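Local coordinates for prophage MuSo2, 43 kDa tail protein (Shewanella oneidensis, PDB 3CDD), which probably forms part of the baseplate of a Mu-like prophage tail, as a trimer of chains with domains related to phage barrel families, at residues L324-E327 / R332-V335; E5-K10 / T288-P293; G68-I73 / G296-I301. All blocks are in the same frame, centred on the assembly; numbering follows the deposited sequence.

Contact 1 (L324-E327 / R332-V335)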
loop_
_atom_site.group_PDB
_atom_site.type_symbol
_atom_site.label_atom_id
_atom_site.label_comp_id
_atom_site.label_asym_id
_atom_site.label_seq_id
_atom_site.Cartn_x
_atom_site.Cartn_y
_atom_site.Cartn_z
ATOM N N LEU A 324 1.220 23.537 -2.604
ATOM C CA LEU A 324 0.301 23.075 -3.653
ATOM C C LEU A 324 -0.537 24.251 -4.188
ATOM O O LEU A 324 -1.339 24.849 -3.458
ATOM C CB LEU A 324 -0.583 21.913 -3.169
ATOM C CG LEU A 324 -1.738 21.497 -4.102
ATOM C CD1 LEU A 324 -1.244 20.971 -5.454
ATOM C CD2 LEU A 324 -2.581 20.402 -3.354
ATOM N N PHE A 325 -0.304 24.601 -5.449
ATOM C CA PHE A 325 -1.075 25.614 -6.115
ATOM C C PHE A 325 -2.237 24.907 -6.803
ATOM O O PHE A 325 -2.024 24.056 -7.667
ATOM C CB PHE A 325 -0.261 26.290 -7.211
ATOM C CG PHE A 325 0.896 27.121 -6.727
ATOM C CD1 PHE A 325 2.199 26.641 -6.843
ATOM C CD2 PHE A 325 0.692 28.418 -6.232
ATOM C CE1 PHE A 325 3.302 27.426 -6.413
ATOM C CE2 PHE A 325 1.788 29.231 -5.818
ATOM C CZ PHE A 325 3.089 28.728 -5.916
ATOM N N SER A 326 -3.464 25.269 -6.459
ATOM C CA SER A 326 -4.598 24.607 -7.092
ATOM C C SER A 326 -5.644 25.582 -7.609
ATOM O O SER A 326 -5.767 26.691 -7.096
ATOM C CB SER A 326 -5.233 23.609 -6.119
ATOM O OG SER A 326 -5.879 24.306 -5.057
ATOM N N GLU A 327 -6.413 25.138 -8.599
ATOM C CA GLU A 327 -7.588 25.864 -9.101
ATOM C C GLU A 327 -8.684 24.877 -9.475
ATOM O O GLU A 327 -8.414 23.852 -10.085
ATOM C CB GLU A 327 -7.233 26.730 -10.328
ATOM C CG GLU A 327 -8.305 27.792 -10.715
ATOM C CD GLU A 327 -8.026 28.478 -12.055
ATOM O OE1 GLU A 327 -7.875 27.771 -13.079
ATOM O OE2 GLU A 327 -7.981 29.733 -12.099
ATOM N N ARG A 332 -8.910 29.872 -6.894
ATOM C CA ARG A 332 -7.488 29.625 -6.744
ATOM C C ARG A 332 -7.094 29.576 -5.291
ATOM O O ARG A 332 -7.467 30.462 -4.509
ATOM C CB ARG A 332 -6.695 30.754 -7.366
ATOM C CG ARG A 332 -6.309 30.510 -8.752
ATOM C CD ARG A 332 -6.292 31.813 -9.471
ATOM N NE ARG A 332 -6.716 31.632 -10.848
ATOM C CZ ARG A 332 -6.404 32.451 -11.831
ATOM N NH1 ARG A 332 -5.636 33.510 -11.595
ATOM N NH2 ARG A 332 -6.853 32.190 -13.050
ATOM N N LEU A 333 -6.308 28.566 -4.941
ATOM C CA LEU A 333 -5.859 28.377 -3.575
ATOM C C LEU A 333 -4.391 28.004 -3.594
ATOM O O LEU A 333 -3.883 27.530 -4.593
ATOM C CB LEU A 333 -6.656 27.251 -2.924
ATOM C CG LEU A 333 -8.146 27.407 -2.653
ATOM C CD1 LEU A 333 -8.652 26.098 -2.051
ATOM C CD2 LEU A 333 -8.366 28.549 -1.701
ATOM N N ALA A 334 -3.701 28.254 -2.498
ATOM C CA ALA A 334 -2.344 27.746 -2.327
ATOM C C ALA A 334 -2.280 27.093 -0.968
ATOM O O ALA A 334 -2.736 27.650 0.043
ATOM C CB ALA A 334 -1.276 28.865 -2.465
ATOM N N VAL A 335 -1.743 25.888 -0.937
ATOM C CA VAL A 335 -1.545 25.245 0.325
ATOM C C VAL A 335 -0.062 25.276 0.663
ATOM O O VAL A 335 0.743 24.688 -0.031
ATOM C CB VAL A 335 -2.066 23.804 0.318
ATOM C CG1 VAL A 335 -1.888 23.208 1.688
ATOM C CG2 VAL A 335 -3.548 23.762 -0.118
HETATM O O HOH W 1 -3.992 24.297 -3.264
#
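Leu324 to Glu327 and Arg332 to Val335 run antiparallel, their local axes 162° apart and 4.7 Å at closest approach, as the two arms of a beta hairpin. Leu324 with Val335 and Ser326 with Leu333 are the hydrogen-bonded pairs; the straightest of their four N-H...O bonds, nearly linear, joins Ser326 N to Leu333 O (3.0 Å). Phe325 with Ala334 and Glu327 with Arg332 are the non-hydrogen-bonded pairs.

The face bearing Glu327 and Arg332 carries a salt bridge. Their side chains lie alongside each other and point the same way, and Arg332 offers the NE edge of its guanidinium side-on, both nitrogens converging on one oxygen. NE lies 2.6 Å from Glu327 OE2 and NH2 lies 2.9 Å from Glu327 OE2. OE2 is in the guanidinium plane; NE meets it on its anti side and out of the carboxylate plane, while NH2 meets it nearly along the C-O axis. The two planes are 38° apart. Farther along this face, Phe325 CD2 approaches Ala334 CB obliquely at 4.3 Å.

On the other face, Ser326 turns OG between its backbone N and carbonyl carbon (chi1 69°), placing it 3.7 Å from Leu333 CB. A water bridges Ser326 OG (2.6 Å) and Leu324 O (2.7 Å), so Leu324 O serves both the water and Val335 N.

Strand 21-27 pairs with the outer edge of strand 317-328, and strand 281-288 with that of strand 331-339. The Trp290 ring meets that of Phe325 at a slant, and Ile7 of strand 7-11 touches both Glu327 and Arg332.

Contact 2 (E5-K10 / T288-P293)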
loop_
_atom_site.group_PDB
_atom_site.type_symbol
_atom_site.label_atom_id
_atom_site.label_comp_id
_atom_site.label_asym_id
_atom_site.label_seq_id
_atom_site.Cartn_x
_atom_site.Cartn_y
_atom_site.Cartn_z
ATOM N N GLU A 5 -5.673 37.229 -13.822
ATOM C CA GLU A 5 -4.562 36.556 -14.500
ATOM C C GLU A 5 -5.003 35.160 -14.879
ATOM O O GLU A 5 -5.606 34.466 -14.076
ATOM C CB GLU A 5 -3.367 36.412 -13.555
ATOM C CG GLU A 5 -2.559 37.665 -13.319
ATOM C CD GLU A 5 -1.263 37.391 -12.555
ATOM O OE1 GLU A 5 -1.191 36.406 -11.779
ATOM O OE2 GLU A 5 -0.310 38.176 -12.722
ATOM N N GLU A 6 -4.712 34.746 -16.101
ATOM C CA GLU A 6 -5.098 33.407 -16.525
ATOM C C GLU A 6 -3.935 32.435 -16.393
ATOM O O GLU A 6 -2.759 32.838 -16.417
ATOM C CB GLU A 6 -5.690 33.419 -17.949
ATOM C CG GLU A 6 -4.698 33.259 -19.079
ATOM C CD GLU A 6 -5.190 33.899 -20.385
ATOM O OE1 GLU A 6 -6.434 34.008 -20.570
ATOM O OE2 GLU A 6 -4.323 34.293 -21.216
ATOM N N ILE A 7 -4.285 31.156 -16.241
ATOM C CA ILE A 7 -3.304 30.088 -16.147
ATOM C C ILE A 7 -3.212 29.290 -17.463
ATOM O O ILE A 7 -4.209 28.713 -17.921
ATOM C CB ILE A 7 -3.586 29.174 -14.931
ATOM C CG1 ILE A 7 -3.422 29.979 -13.629
ATOM C CG2 ILE A 7 -2.634 27.975 -14.944
ATOM C CD1 ILE A 7 -4.335 29.565 -12.487
ATOM N N VAL A 8 -2.014 29.253 -18.049
ATOM C CA VAL A 8 -1.834 28.693 -19.392
ATOM C C VAL A 8 -0.779 27.578 -19.429
ATOM O O VAL A 8 0.342 27.723 -18.926
ATOM C CB VAL A 8 -1.532 29.806 -20.498
ATOM C CG1 VAL A 8 -2.528 30.987 -20.433
ATOM C CG2 VAL A 8 -0.108 30.336 -20.400
ATOM N N LEU A 9 -1.166 26.448 -19.997
ATOM C CA LEU A 9 -0.222 25.410 -20.339
ATOM C C LEU A 9 0.139 25.561 -21.810
ATOM O O LEU A 9 -0.750 25.618 -22.685
ATOM C CB LEU A 9 -0.814 24.024 -20.091
ATOM C CG LEU A 9 0.112 22.854 -20.440
ATOM C CD1 LEU A 9 0.160 21.835 -19.301
ATOM C CD2 LEU A 9 -0.275 22.199 -21.753
ATOM N N LYS A 10 1.444 25.611 -22.069
ATOM C CA LYS A 10 1.978 25.613 -23.428
ATOM C C LYS A 10 2.707 24.282 -23.661
ATOM O O LYS A 10 3.547 23.880 -22.865
ATOM C CB LYS A 10 2.935 26.791 -23.632
ATOM C CG LYS A 10 2.282 28.186 -23.522
ATOM C CD LYS A 10 3.260 29.289 -23.967
ATOM C CE LYS A 10 2.738 30.679 -23.629
ATOM N NZ LYS A 10 3.712 31.769 -23.984
ATOM N N THR A 288 -5.977 32.069 -0.023
ATOM C CA THR A 288 -6.624 32.433 -1.266
ATOM C C THR A 288 -5.594 33.038 -2.231
ATOM O O THR A 288 -4.804 33.902 -1.844
ATOM C CB THR A 288 -7.803 33.426 -1.010
ATOM O OG1 THR A 288 -8.896 32.728 -0.399
ATOM C CG2 THR A 288 -8.317 34.052 -2.318
ATOM N N GLY A 289 -5.603 32.582 -3.489
ATOM C CA GLY A 289 -4.687 33.124 -4.500
ATOM C C GLY A 289 -3.336 32.425 -4.493
ATOM O O GLY A 289 -2.900 31.917 -3.493
ATOM N N TRP A 290 -2.687 32.387 -5.638
ATOM C CA TRP A 290 -1.333 31.847 -5.773
ATOM C C TRP A 290 -0.287 32.934 -5.486
ATOM O O TRP A 290 0.910 32.644 -5.298
ATOM C CB TRP A 290 -1.169 31.400 -7.215
ATOM C CG TRP A 290 -1.946 30.191 -7.582
ATOM C CD1 TRP A 290 -2.981 29.597 -6.880
ATOM C CD2 TRP A 290 -1.736 29.388 -8.748
ATOM N NE1 TRP A 290 -3.432 28.463 -7.569
ATOM C CE2 TRP A 290 -2.679 28.321 -8.709
ATOM C CE3 TRP A 290 -0.816 29.444 -9.808
ATOM C CZ2 TRP A 290 -2.738 27.348 -9.710
ATOM C CZ3 TRP A 290 -0.881 28.484 -10.797
ATOM C CH2 TRP A 290 -1.824 27.442 -10.737
ATOM N N ARG A 291 -0.755 34.183 -5.477
ATOM C CA ARG A 291 0.090 35.356 -5.243
ATOM C C ARG A 291 -0.109 35.951 -3.859
ATOM O O ARG A 291 -1.234 36.007 -3.331
ATOM C CB ARG A 291 -0.223 36.429 -6.263
ATOM C CG ARG A 291 0.203 36.063 -7.640
ATOM C CD ARG A 291 0.306 37.282 -8.529
ATOM N NE ARG A 291 0.572 36.858 -9.896
ATOM C CZ ARG A 291 1.784 36.732 -10.424
ATOM N NH1 ARG A 291 2.863 37.026 -9.700
ATOM N NH2 ARG A 291 1.910 36.329 -11.686
ATOM N N ILE A 292 0.997 36.387 -3.269
ATOM C CA ILE A 292 0.982 37.109 -2.013
ATOM C C ILE A 292 0.456 38.499 -2.325
ATOM O O ILE A 292 1.098 39.218 -3.068
ATOM C CB ILE A 292 2.415 37.135 -1.440
ATOM C CG1 ILE A 292 2.913 35.681 -1.208
ATOM C CG2 ILE A 292 2.464 37.908 -0.157
ATOM C CD1 ILE A 292 4.435 35.497 -1.167
ATOM N N PRO A 293 -0.709 38.886 -1.760
ATOM C CA PRO A 293 -1.302 40.209 -2.086
ATOM C C PRO A 293 -0.421 41.419 -1.742
ATOM O O PRO A 293 -0.478 42.455 -2.446
ATOM C CB PRO A 293 -2.599 40.258 -1.278
ATOM C CG PRO A 293 -2.822 38.824 -0.755
ATOM C CD PRO A 293 -1.499 38.119 -0.777
#
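Two side-chain pairs, Glu5 with Arg291 and Ile7 with Trp290, meet in quite different ways and join the start of the GpP-like N-terminal family region, Glu5 lying just before strand 7-11, to the connection after strand 281-288 in the fourth-domain family region. Glu5 and Arg291 cross at about a right angle, with carboxylate and guanidinium planes 72° apart. The grip is therefore not the flat, two-oxygen pairing of coplanar groups: Glu5 OE1 sits at the guanidinium edge, in its plane, and takes the main bond from Arg291 NE at 2.6 Å. That bond is fairly straight (163°) and reaches OE1 on its syn side, out of the carboxylate plane. A second bond, from Arg291 NH2 to Glu5 OE1, is weak at 3.1 Å. Arg291 can span the gap because its chain is extended from CG to NE. Its NH1 is used elsewhere, in a salt bridge to Glu70 and a hydrogen bond to Gly296 O, so this one guanidinium ties three parts of the chain together.

Ile7 and Trp290 approach from opposite directions. The methyl CD1 of Ile7 lies over one face of the indole, 3.9 Å from the centroid of the six-membered ring and 19° off its normal, which is CH-pi geometry. It is shifted toward the rim, and Trp290 CH2 is its nearest atom at 3.7 Å. Ile7 CG1 lies farther back, 4.1 Å from Trp290 CZ3. The indole's rotation is also fixed at its polar side, where NE1 donates to Ser326 O.

Ile7 belongs to strand 7-11, which pairs with strand 62-67, whereas Trp290 follows strand 281-288 and packs on Ile22 and Ile24 of strand 21-27 and on Arg332 of strand 331-339.

Contact 3 (G68-I73 / G296-I301)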
loop_
_atom_site.group_PDB
_atom_site.type_symbol
_atom_site.label_atom_id
_atom_site.label_comp_id
_atom_site.label_asym_id
_atom_site.label_seq_id
_atom_site.Cartn_x
_atom_site.Cartn_y
_atom_site.Cartn_z
ATOM N N GLY A 68 -0.482 34.542 -15.578
ATOM C CA GLY A 68 -0.264 35.942 -15.973
ATOM C C GLY A 68 1.039 36.157 -16.727
ATOM O O GLY A 68 1.647 37.224 -16.647
ATOM N N GLY A 69 1.465 35.143 -17.470
ATOM C CA GLY A 69 2.732 35.196 -18.181
ATOM C C GLY A 69 3.946 34.847 -17.326
ATOM O O GLY A 69 5.064 34.787 -17.839
ATOM N N GLU A 70 3.742 34.627 -16.027
ATOM C CA GLU A 70 4.847 34.269 -15.124
ATOM C C GLU A 70 4.954 32.759 -14.984
ATOM O O GLU A 70 3.954 32.081 -14.766
ATOM C CB GLU A 70 4.671 34.901 -13.743
ATOM C CG GLU A 70 5.835 34.648 -12.795
ATOM C CD GLU A 70 5.670 35.334 -11.445
ATOM O OE1 GLU A 70 4.668 36.057 -11.242
ATOM O OE2 GLU A 70 6.555 35.149 -10.579
ATOM N N ARG A 71 6.180 32.251 -15.087
ATOM C CA ARG A 71 6.451 30.824 -15.048
ATOM C C ARG A 71 6.194 30.224 -13.666
ATOM O O ARG A 71 6.654 30.743 -12.651
ATOM C CB ARG A 71 7.888 30.541 -15.509
ATOM C CG ARG A 71 8.206 29.067 -15.749
ATOM C CD ARG A 71 7.342 28.433 -16.879
ATOM N NE ARG A 71 7.447 29.169 -18.146
ATOM C CZ ARG A 71 8.511 29.146 -18.961
ATOM N NH1 ARG A 71 9.577 28.413 -18.656
ATOM N NH2 ARG A 71 8.515 29.862 -20.095
ATOM N N VAL A 72 5.455 29.125 -13.647
ATOM C CA VAL A 72 5.178 28.398 -12.409
ATOM C C VAL A 72 5.983 27.094 -12.401
ATOM O O VAL A 72 6.571 26.722 -11.383
ATOM C CB VAL A 72 3.658 28.135 -12.238
ATOM C CG1 VAL A 72 3.369 27.349 -10.940
ATOM C CG2 VAL A 72 2.883 29.448 -12.222
ATOM N N ILE A 73 6.015 26.413 -13.544
ATOM C CA ILE A 73 6.669 25.102 -13.664
ATOM C C ILE A 73 7.067 24.842 -15.115
ATOM O O ILE A 73 6.318 25.158 -16.062
ATOM C CB ILE A 73 5.803 23.908 -13.074
ATOM C CG1 ILE A 73 6.639 22.623 -12.925
ATOM C CG2 ILE A 73 4.476 23.654 -13.886
ATOM C CD1 ILE A 73 5.925 21.523 -12.158
ATOM N N GLY A 296 2.702 40.772 -4.315
ATOM C CA GLY A 296 2.288 40.420 -5.684
ATOM C C GLY A 296 3.165 39.331 -6.281
ATOM O O GLY A 296 3.095 39.045 -7.470
ATOM N N LYS A 297 3.978 38.697 -5.436
ATOM C CA LYS A 297 4.856 37.632 -5.881
ATOM C C LYS A 297 4.204 36.298 -5.585
ATOM O O LYS A 297 3.452 36.157 -4.619
ATOM C CB LYS A 297 6.242 37.734 -5.225
ATOM C CG LYS A 297 6.977 39.068 -5.491
ATOM C CD LYS A 297 7.776 39.040 -6.793
ATOM C CE LYS A 297 8.546 40.338 -7.033
ATOM N NZ LYS A 297 7.888 41.242 -8.019
ATOM N N LEU A 298 4.457 35.322 -6.456
ATOM C CA LEU A 298 4.044 33.949 -6.213
ATOM C C LEU A 298 4.604 33.469 -4.877
ATOM O O LEU A 298 5.743 33.791 -4.547
ATOM C CB LEU A 298 4.558 33.048 -7.342
ATOM C CG LEU A 298 3.896 33.213 -8.722
ATOM C CD1 LEU A 298 4.524 32.281 -9.787
ATOM C CD2 LEU A 298 2.348 33.069 -8.675
ATOM N N TRP A 299 3.811 32.718 -4.107
ATOM C CA TRP A 299 4.338 32.000 -2.945
ATOM C C TRP A 299 5.498 31.137 -3.402
ATOM O O TRP A 299 5.411 30.505 -4.449
ATOM C CB TRP A 299 3.278 31.079 -2.339
ATOM C CG TRP A 299 2.199 31.822 -1.637
ATOM C CD1 TRP A 299 0.939 32.105 -2.113
ATOM C CD2 TRP A 299 2.264 32.367 -0.318
ATOM N NE1 TRP A 299 0.219 32.766 -1.155
ATOM C CE2 TRP A 299 1.008 32.950 -0.046
ATOM C CE3 TRP A 299 3.261 32.396 0.679
ATOM C CZ2 TRP A 299 0.733 33.599 1.167
ATOM C CZ3 TRP A 299 2.990 33.038 1.878
ATOM C CH2 TRP A 299 1.730 33.615 2.122
ATOM N N ASN A 300 6.558 31.073 -2.595
ATOM C CA ASN A 300 7.825 30.478 -3.043
ATOM C C ASN A 300 8.388 29.562 -1.978
ATOM O O ASN A 300 8.336 29.901 -0.819
ATOM C CB ASN A 300 8.822 31.596 -3.369
ATOM C CG ASN A 300 10.046 31.110 -4.143
ATOM O OD1 ASN A 300 10.123 29.954 -4.600
ATOM N ND2 ASN A 300 11.005 31.998 -4.300
ATOM N N ILE A 301 8.895 28.391 -2.377
ATOM C CA ILE A 301 9.514 27.466 -1.430
ATOM C C ILE A 301 10.817 28.066 -0.918
ATOM O O ILE A 301 11.390 28.944 -1.550
ATOM C CB ILE A 301 9.814 26.043 -2.020
ATOM C CG1 ILE A 301 10.655 26.130 -3.309
ATOM C CG2 ILE A 301 8.512 25.224 -2.201
ATOM C CD1 ILE A 301 10.986 24.743 -3.936
HETATM O O HOH W 2 6.258 36.171 -8.364
#
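Glu70 and Leu298 come at each other from opposite directions, and Leu298 lays its CD1 methyl over one flat face of the Glu70 carboxylate. From CB, the glutamate runs out straight: CG stands opposite the backbone N (chi1 -176°) and the chain stays extended beyond it, carrying the carboxylate toward the segment 296-301. CG is the first atom to meet Leu298, a more distant touch at 4.0 Å from its CD1. The carboxylate carbon follows, with Glu70 CD 3.7 Å from Leu298 CD1 and the methyl almost straight above it. At the tip, Glu70 OE2 lies 3.6 Å from Leu298 CD1 and accepts a hydrogen bond from a water at 2.5 Å; the same water accepts from Leu298 N at 2.8 Å, so the backbone amide is joined to the carboxylate through one solvent molecule. Glu70 OE1 forms a salt bridge with Arg291, whose side chain also touches Leu298. The carboxylate is thus held from two directions, and the nearby guanidinium probably stabilises its charge.

Glu70 begins strand 70-84, which forms an antiparallel hairpin with strand 62-67 through the turn at Gly68 and Gly69. Soon after, the strand contains a classic beta bulge: Val72 and Ile73 both face Val65. Val72, one of the bulged residues, crosses Leu298 at about a right angle, its CG2 4.1 Å from Leu298 CD1. The backbone oxygen Arg71 O lies 3.9 Å from that same methyl, which is therefore bordered by carboxylate, carbonyl and valine. Ile67 of strand 62-67 adds a further apolar neighbour to both Val72 and Leu298.

How the contacts relate
All three contacts lie on the same side of the chain's centre, with contacts 2 and 3 about 7 Å apart between centres, 1 and 2 about 9 Å, and 1 and 3 about 12 Å. Contact 1 is local, within the hairpin of strands 317-328 and 331-339, and comes last along the chain. Contacts 2 and 3 interleave in sequence: each pairs a segment of the N-terminal family region with one of the long connection between strands 281-288 and 304-309. Within that connection Ile292 N probably bonds to Lys297 O (2.8 Å), linking the two directly. Together they bring the N-terminal and fourth-domain family regions into direct contact, consistent with the two packing as one unit.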